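Local coordinates for pectate lyase/Amb allergen (Acidovorax citrulli, PDB 4HWV), which probably cleaves pectate as a calcium-binding lyase of polysaccharide lyase family 1, at residues Asn166-Ile178 with Ala478-Arg490. Numbering follows the deposited sequence.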
ATOM      1  N   ASN A 166       7.179   2.896 -32.645  1.00  4.43           N
ATOM      2  CA  ASN A 166       5.840   3.125 -33.172  1.00  4.19           C
ATOM      3  C   ASN A 166       4.779   2.395 -32.365  1.00  3.63           C
ATOM      4  O   ASN A 166       3.912   1.716 -32.904  1.00  4.48           O
ATOM      5  CB  ASN A 166       5.762   2.756 -34.658  1.00  4.85           C
ATOM      6  CG  ASN A 166       6.800   3.473 -35.489  1.00  5.30           C
ATOM      7  OD1 ASN A 166       6.938   4.688 -35.408  1.00  5.55           O
ATOM      8  ND2 ASN A 166       7.536   2.719 -36.297  1.00  6.27           N
ATOM      9  N   THR A 167       4.852   2.566 -31.050  1.00  3.48           N
ATOM     10  CA  THR A 167       3.961   1.865 -30.147  1.00  3.54           C
ATOM     11  C   THR A 167       3.156   2.834 -29.319  1.00  3.55           C
ATOM     12  O   THR A 167       3.717   3.763 -28.724  1.00  4.02           O
ATOM     13  CB  THR A 167       4.775   0.974 -29.187  1.00  3.86           C
ATOM     14  OG1 THR A 167       5.519   0.025 -29.957  1.00  3.94           O
ATOM     15  CG2 THR A 167       3.860   0.221 -28.211  1.00  4.49           C
ATOM     16  N   SER A 168       1.849   2.600 -29.261  1.00  3.77           N
ATOM     17  CA  SER A 168       0.990   3.241 -28.271  1.00  3.63           C
ATOM     18  C   SER A 168       0.495   2.234 -27.248  1.00  3.52           C
ATOM     19  O   SER A 168      -0.008   1.168 -27.624  1.00  4.48           O
ATOM     20  CB  SER A 168      -0.220   3.889 -28.941  1.00  3.96           C
ATOM     21  OG  SER A 168       0.212   4.970 -29.751  1.00  4.37           O
ATOM     22  N   LEU A 169       0.661   2.571 -25.967  1.00  3.18           N
ATOM     23  CA  LEU A 169       0.074   1.820 -24.864  1.00  3.65           C
ATOM     24  C   LEU A 169      -0.991   2.722 -24.272  1.00  3.31           C
ATOM     25  O   LEU A 169      -0.668   3.801 -23.745  1.00  4.61           O
ATOM     26  CB  LEU A 169       1.116   1.479 -23.797  1.00  5.25           C
ATOM     27  CG  LEU A 169       2.272   0.603 -24.270  1.00  7.02           C
ATOM     28  CD1 LEU A 169       3.348   0.502 -23.206  1.00  8.48           C
ATOM     29  CD2 LEU A 169       1.796  -0.780 -24.612  1.00  9.31           C
ATOM     30  N   LEU A 170      -2.256   2.297 -24.364  1.00  3.24           N
ATOM     31  CA  LEU A 170      -3.377   3.171 -24.028  1.00  3.49           C
ATOM     32  C   LEU A 170      -4.283   2.447 -23.046  1.00  3.04           C
ATOM     33  O   LEU A 170      -4.872   1.426 -23.379  1.00  4.24           O
ATOM     34  CB  LEU A 170      -4.166   3.563 -25.297  1.00  3.63           C
ATOM     35  CG  LEU A 170      -3.357   4.290 -26.384  1.00  4.43           C
ATOM     36  CD1 LEU A 170      -4.218   4.502 -27.621  1.00  4.98           C
ATOM     37  CD2 LEU A 170      -2.757   5.634 -25.932  1.00  5.44           C
ATOM     38  N   GLY A 171      -4.355   2.932 -21.816  1.00  3.22           N
ATOM     39  CA  GLY A 171      -5.250   2.308 -20.857  1.00  3.98           C
ATOM     40  C   GLY A 171      -6.711   2.440 -21.255  1.00  3.51           C
ATOM     41  O   GLY A 171      -7.116   3.475 -21.782  1.00  3.59           O
ATOM     42  N   ILE A 172      -7.507   1.405 -20.962  1.00  3.77           N
ATOM     43  CA  ILE A 172      -8.957   1.490 -21.135  1.00  4.25           C
ATOM     44  C   ILE A 172      -9.629   1.967 -19.847  1.00  4.84           C
ATOM     45  O   ILE A 172      -9.407   1.406 -18.764  1.00  5.25           O
ATOM     46  CB  ILE A 172      -9.548   0.112 -21.501  1.00  5.41           C
ATOM     47  CG1 ILE A 172      -9.022  -0.328 -22.873  1.00  5.52           C
ATOM     48  CG2 ILE A 172     -11.074   0.135 -21.451  1.00  6.69           C
ATOM     49  CD1 ILE A 172      -9.300  -1.786 -23.202  1.00  6.89           C
ATOM     50  N   GLY A 173     -10.466   2.996 -19.948  1.00  5.12           N
ATOM     51  CA  GLY A 173     -11.333   3.312 -18.813  1.00  5.45           C
ATOM     52  C   GLY A 173     -10.586   3.948 -17.652  1.00  5.21           C
ATOM     53  O   GLY A 173      -9.629   4.708 -17.834  1.00  5.62           O
ATOM     54  N   THR A 174     -11.033   3.637 -16.446  1.00  5.41           N
ATOM     55  CA  THR A 174     -10.512   4.291 -15.253  1.00  7.03           C
ATOM     56  C   THR A 174      -9.680   3.357 -14.387  1.00  7.26           C
ATOM     57  O   THR A 174      -9.218   3.755 -13.321  1.00  8.75           O
ATOM     58  CB  THR A 174     -11.666   4.848 -14.408  1.00  7.50           C
ATOM     59  OG1 THR A 174     -12.562   3.779 -14.089  1.00  8.44           O
ATOM     60  CG2 THR A 174     -12.429   5.946 -15.174  1.00  8.56           C
ATOM     61  N   ASP A 175      -9.469   2.119 -14.835  1.00  6.33           N
ATOM     62  CA  ASP A 175      -8.798   1.130 -13.997  1.00  7.78           C
ATOM     63  C   ASP A 175      -7.733   0.314 -14.723  1.00  6.64           C
ATOM     64  O   ASP A 175      -7.415  -0.804 -14.312  1.00  8.14           O
ATOM     65  CB  ASP A 175      -9.829   0.222 -13.325  1.00  9.38           C
ATOM     66  CG  ASP A 175     -10.617  -0.604 -14.314  1.00 11.78           C
ATOM     67  OD1 ASP A 175     -10.544  -0.356 -15.532  1.00 11.67           O
ATOM     68  OD2 ASP A 175     -11.336  -1.506 -13.852  1.00 15.95           O
ATOM     69  N   ALA A 176      -7.160   0.865 -15.787  1.00  5.05           N
ATOM     70  CA  ALA A 176      -6.063   0.170 -16.459  1.00  4.79           C
ATOM     71  C   ALA A 176      -4.809   0.284 -15.601  1.00  4.08           C
ATOM     72  O   ALA A 176      -4.436   1.392 -15.194  1.00  4.66           O
ATOM     73  CB  ALA A 176      -5.815   0.778 -17.818  1.00  5.32           C
ATOM     74  N   LYS A 177      -4.159  -0.844 -15.324  1.00  4.06           N
ATOM     75  CA  LYS A 177      -2.968  -0.830 -14.477  1.00  4.11           C
ATOM     76  C   LYS A 177      -1.874  -1.730 -15.020  1.00  3.82           C
ATOM     77  O   LYS A 177      -2.154  -2.798 -15.589  1.00  4.38           O
ATOM     78  CB  LYS A 177      -3.284  -1.306 -13.059  1.00  5.67           C
ATOM     79  CG  LYS A 177      -4.336  -0.502 -12.313  1.00  7.43           C
ATOM     80  CD  LYS A 177      -4.331  -0.859 -10.817  1.00  9.93           C
ATOM     81  CE  LYS A 177      -5.134   0.113  -9.991  1.00 12.63           C
ATOM     82  NZ  LYS A 177      -4.818  -0.121  -8.547  1.00 14.41           N
ATOM     83  N   ILE A 178      -0.622  -1.316 -14.818  1.00  3.54           N
ATOM     84  CA  ILE A 178       0.525  -2.197 -15.057  1.00  3.85           C
ATOM     85  C   ILE A 178       1.347  -2.182 -13.774  1.00  3.67           C
ATOM     86  O   ILE A 178       1.755  -1.108 -13.298  1.00  4.88           O
ATOM     87  CB  ILE A 178       1.353  -1.709 -16.259  1.00  4.06           C
ATOM     88  CG1 ILE A 178       0.502  -1.789 -17.537  1.00  4.37           C
ATOM     89  CG2 ILE A 178       2.629  -2.546 -16.390  1.00  5.29           C
ATOM     90  CD1 ILE A 178       1.217  -1.297 -18.789  1.00  6.01           C
ATOM     91  N   ALA A 478      -5.340  15.830 -13.534  1.00  6.05           N
ATOM     92  CA  ALA A 478      -4.155  15.062 -13.918  1.00  6.12           C
ATOM     93  C   ALA A 478      -4.313  13.565 -13.708  1.00  5.31           C
ATOM     94  O   ALA A 478      -5.105  13.119 -12.875  1.00  6.05           O
ATOM     95  CB  ALA A 478      -2.939  15.565 -13.150  1.00  7.60           C
ATOM     96  N   GLY A 479      -3.525  12.791 -14.449  1.00  4.54           N
ATOM     97  CA  GLY A 479      -3.393  11.366 -14.188  1.00  4.11           C
ATOM     98  C   GLY A 479      -4.257  10.450 -15.031  1.00  3.64           C
ATOM     99  O   GLY A 479      -4.949  10.852 -15.985  1.00  4.53           O
ATOM    100  N   ALA A 480      -4.200   9.173 -14.678  1.00  3.63           N
ATOM    101  CA  ALA A 480      -5.045   8.172 -15.306  1.00  3.77           C
ATOM    102  C   ALA A 480      -6.504   8.336 -14.885  1.00  4.83           C
ATOM    103  O   ALA A 480      -6.808   8.944 -13.850  1.00  5.38           O
ATOM    104  CB  ALA A 480      -4.538   6.766 -14.942  1.00  5.53           C
ATOM    105  N   GLY A 481      -7.408   7.779 -15.683  1.00  5.33           N
ATOM    106  CA  GLY A 481      -8.817   7.787 -15.320  1.00  6.37           C
ATOM    107  C   GLY A 481      -9.522   9.102 -15.620  1.00  6.11           C
ATOM    108  O   GLY A 481     -10.610   9.331 -15.102  1.00  7.38           O
ATOM    109  N   LYS A 482      -8.920   9.948 -16.463  1.00  6.06           N
ATOM    110  CA  LYS A 482      -9.477  11.256 -16.783  1.00  6.86           C
ATOM    111  C   LYS A 482      -9.880  11.366 -18.259  1.00  7.19           C
ATOM    112  O   LYS A 482     -10.922  11.923 -18.591  1.00  9.31           O
ATOM    113  CB  LYS A 482      -8.452  12.343 -16.446  1.00  7.39           C
ATOM    114  CG  LYS A 482      -8.017  12.385 -15.001  1.00  8.47           C
ATOM    115  CD  LYS A 482      -9.159  12.833 -14.085  1.00  9.05           C
ATOM    116  CE  LYS A 482      -8.697  12.914 -12.643  1.00 10.18           C
ATOM    117  NZ  LYS A 482      -9.800  13.282 -11.737  1.00 11.45           N
ATOM    118  N   LEU A 483      -9.062  10.822 -19.150  1.00  6.61           N
ATOM    119  CA  LEU A 483      -9.313  10.892 -20.591  1.00  6.57           C
ATOM    120  C   LEU A 483     -10.527  10.108 -21.051  1.00  7.37           C
ATOM    121  O   LEU A 483     -11.143  10.452 -22.077  1.00  8.91           O
ATOM    122  CB  LEU A 483      -8.097  10.383 -21.362  1.00  6.03           C
ATOM    123  CG  LEU A 483      -6.874  11.307 -21.360  1.00  6.46           C
ATOM    124  CD1 LEU A 483      -5.703  10.593 -22.005  1.00  6.76           C
ATOM    125  CD2 LEU A 483      -7.180  12.597 -22.131  1.00  7.52           C
ATOM    126  N   GLU A 484     -10.831   9.020 -20.340  1.00  6.64           N
ATOM    127  CA  GLU A 484     -11.947   8.157 -20.709  1.00  7.11           C
ATOM    128  C   GLU A 484     -12.894   7.963 -19.543  1.00  8.06           C
ATOM    129  O   GLU A 484     -12.481   8.006 -18.376  1.00  8.61           O
ATOM    130  CB  GLU A 484     -11.444   6.779 -21.174  1.00  7.27           C
ATOM    131  CG  GLU A 484     -10.648   6.802 -22.464  1.00  7.20           C
ATOM    132  CD  GLU A 484     -10.353   5.409 -23.019  1.00  6.64           C
ATOM    133  OE1 GLU A 484     -10.585   4.390 -22.319  1.00  6.61           O
ATOM    134  OE2 GLU A 484      -9.902   5.338 -24.174  1.00  7.09           O
ATOM    135  N   GLY A 485     -14.160   7.723 -19.867  1.00  8.71           N
ATOM    136  CA  GLY A 485     -15.113   7.245 -18.885  1.00  9.71           C
ATOM    137  C   GLY A 485     -14.872   5.785 -18.554  1.00  9.94           C
ATOM    138  O   GLY A 485     -14.056   5.112 -19.190  1.00  8.72           O
ATOM    139  N   PRO A 486     -15.587   5.272 -17.548  1.00 11.27           N
ATOM    140  CA  PRO A 486     -15.393   3.875 -17.154  1.00 12.47           C
ATOM    141  C   PRO A 486     -15.889   2.922 -18.233  1.00 12.83           C
ATOM    142  O   PRO A 486     -16.787   3.254 -19.013  1.00 12.79           O
ATOM    143  CB  PRO A 486     -16.260   3.744 -15.896  1.00 14.10           C
ATOM    144  CG  PRO A 486     -17.289   4.790 -16.055  1.00 14.59           C
ATOM    145  CD  PRO A 486     -16.611   5.940 -16.732  1.00 13.07           C
ATOM    146  N   ALA A 487     -15.292   1.741 -18.280  1.00 13.17           N
ATOM    147  CA  ALA A 487     -15.714   0.717 -19.226  1.00 14.21           C
ATOM    148  C   ALA A 487     -17.124   0.278 -18.877  1.00 16.43           C
ATOM    149  O   ALA A 487     -17.485   0.243 -17.703  1.00 16.77           O
ATOM    150  CB  ALA A 487     -14.770  -0.458 -19.173  1.00 13.79           C
ATOM    151  N   GLU A 488     -17.928  -0.011 -19.895  1.00 17.89           N
ATOM    152  CA  GLU A 488     -19.227  -0.641 -19.663  1.00 19.17           C
ATOM    153  C   GLU A 488     -19.001  -2.038 -19.088  1.00 19.04           C
ATOM    154  O   GLU A 488     -18.000  -2.696 -19.389  1.00 18.92           O
ATOM    155  CB  GLU A 488     -20.057  -0.718 -20.952  1.00 19.73           C
ATOM    156  N   PRO A 489     -19.915  -2.492 -18.227  1.00 18.96           N
ATOM    157  CA  PRO A 489     -19.796  -3.862 -17.728  1.00 18.69           C
ATOM    158  C   PRO A 489     -19.785  -4.863 -18.880  1.00 17.97           C
ATOM    159  O   PRO A 489     -20.420  -4.631 -19.913  1.00 18.47           O
ATOM    160  CB  PRO A 489     -21.063  -4.024 -16.886  1.00 19.61           C
ATOM    161  CG  PRO A 489     -21.347  -2.633 -16.404  1.00 20.29           C
ATOM    162  CD  PRO A 489     -21.021  -1.762 -17.583  1.00 19.79           C
ATOM    163  N   ARG A 490     -19.048  -5.955 -18.707  1.00 16.88           N
ATOM    164  CA  ARG A 490     -18.977  -6.973 -19.738  1.00 17.14           C
ATOM    165  C   ARG A 490     -20.320  -7.697 -19.805  1.00 16.09           C
ATOM    166  O   ARG A 490     -20.987  -7.920 -18.784  1.00 15.83           O
ATOM    167  CB  ARG A 490     -17.832  -7.955 -19.457  1.00 18.30           C
ATOM    168  CG  ARG A 490     -16.426  -7.313 -19.486  1.00 19.77           C
ATOM    169  CD  ARG A 490     -16.114  -6.626 -20.836  1.00 21.24           C
ATOM    170  NE  ARG A 490     -15.750  -7.571 -21.899  1.00 22.77           N
ATOM    171  CZ  ARG A 490     -15.759  -7.284 -23.201  1.00 23.80           C
ATOM    172  NH1 ARG A 490     -16.134  -6.079 -23.623  1.00 23.80           N
ATOM    173  NH2 ARG A 490     -15.398  -8.206 -24.087  1.00 24.21           N
TER
HETATM  174  O   HOH W   1      -8.339   3.069 -24.407  1.00  6.38           O
HETATM  175  O   HOH W   2     -12.986   1.442 -16.393  1.00 10.73           O
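A carboxylate-to-backbone hydrogen bond joins the C-terminal tail to a turn of the right-handed parallel beta-helix typical of this lyase family: Glu484, in the loop after helix 470-477, reaches Gly173 in the corner between strands 167-171 and 177-179. That corner is a type II' beta turn from Ile172 to Asp175, with Gly173 in its second position at phi 73°. The Gly173 N-H meets Glu484 OE1 nearly along its C-O axis, at 2.8 Å and 176° at the hydrogen. Glu484 CB points toward the turn, and the chain, extended beyond CG (chi2 -171°), carries the carboxylate to it. Its other oxygen, OE2, receives a bond from a water that also donates to Gly171 O, so OE1 holds the corner directly and OE2 through water. Gly16 N and Ile18 N, from the N-terminal region, bond to OE1 and OE2 respectively, and these four donors, two on each oxygen, would tend to stabilise a charged carboxylate. Beyond Glu484 the tail runs close over the turn: Gly173 CA lies 3.3 Å from Gly485 O in a CA-H...O contact, and that buried carbonyl has no hydrogen-bond partner in the model. Thr174 CG2, beside its own backbone N, sits 3.8 Å from both Gly481 O and Glu484 O, while its OG1 lies alongside Pro486. A second water bridges turn and tail, accepting from Thr174 N at 2.9 Å and Ala487 N at 3.0 Å and donating to Asp175 OD1.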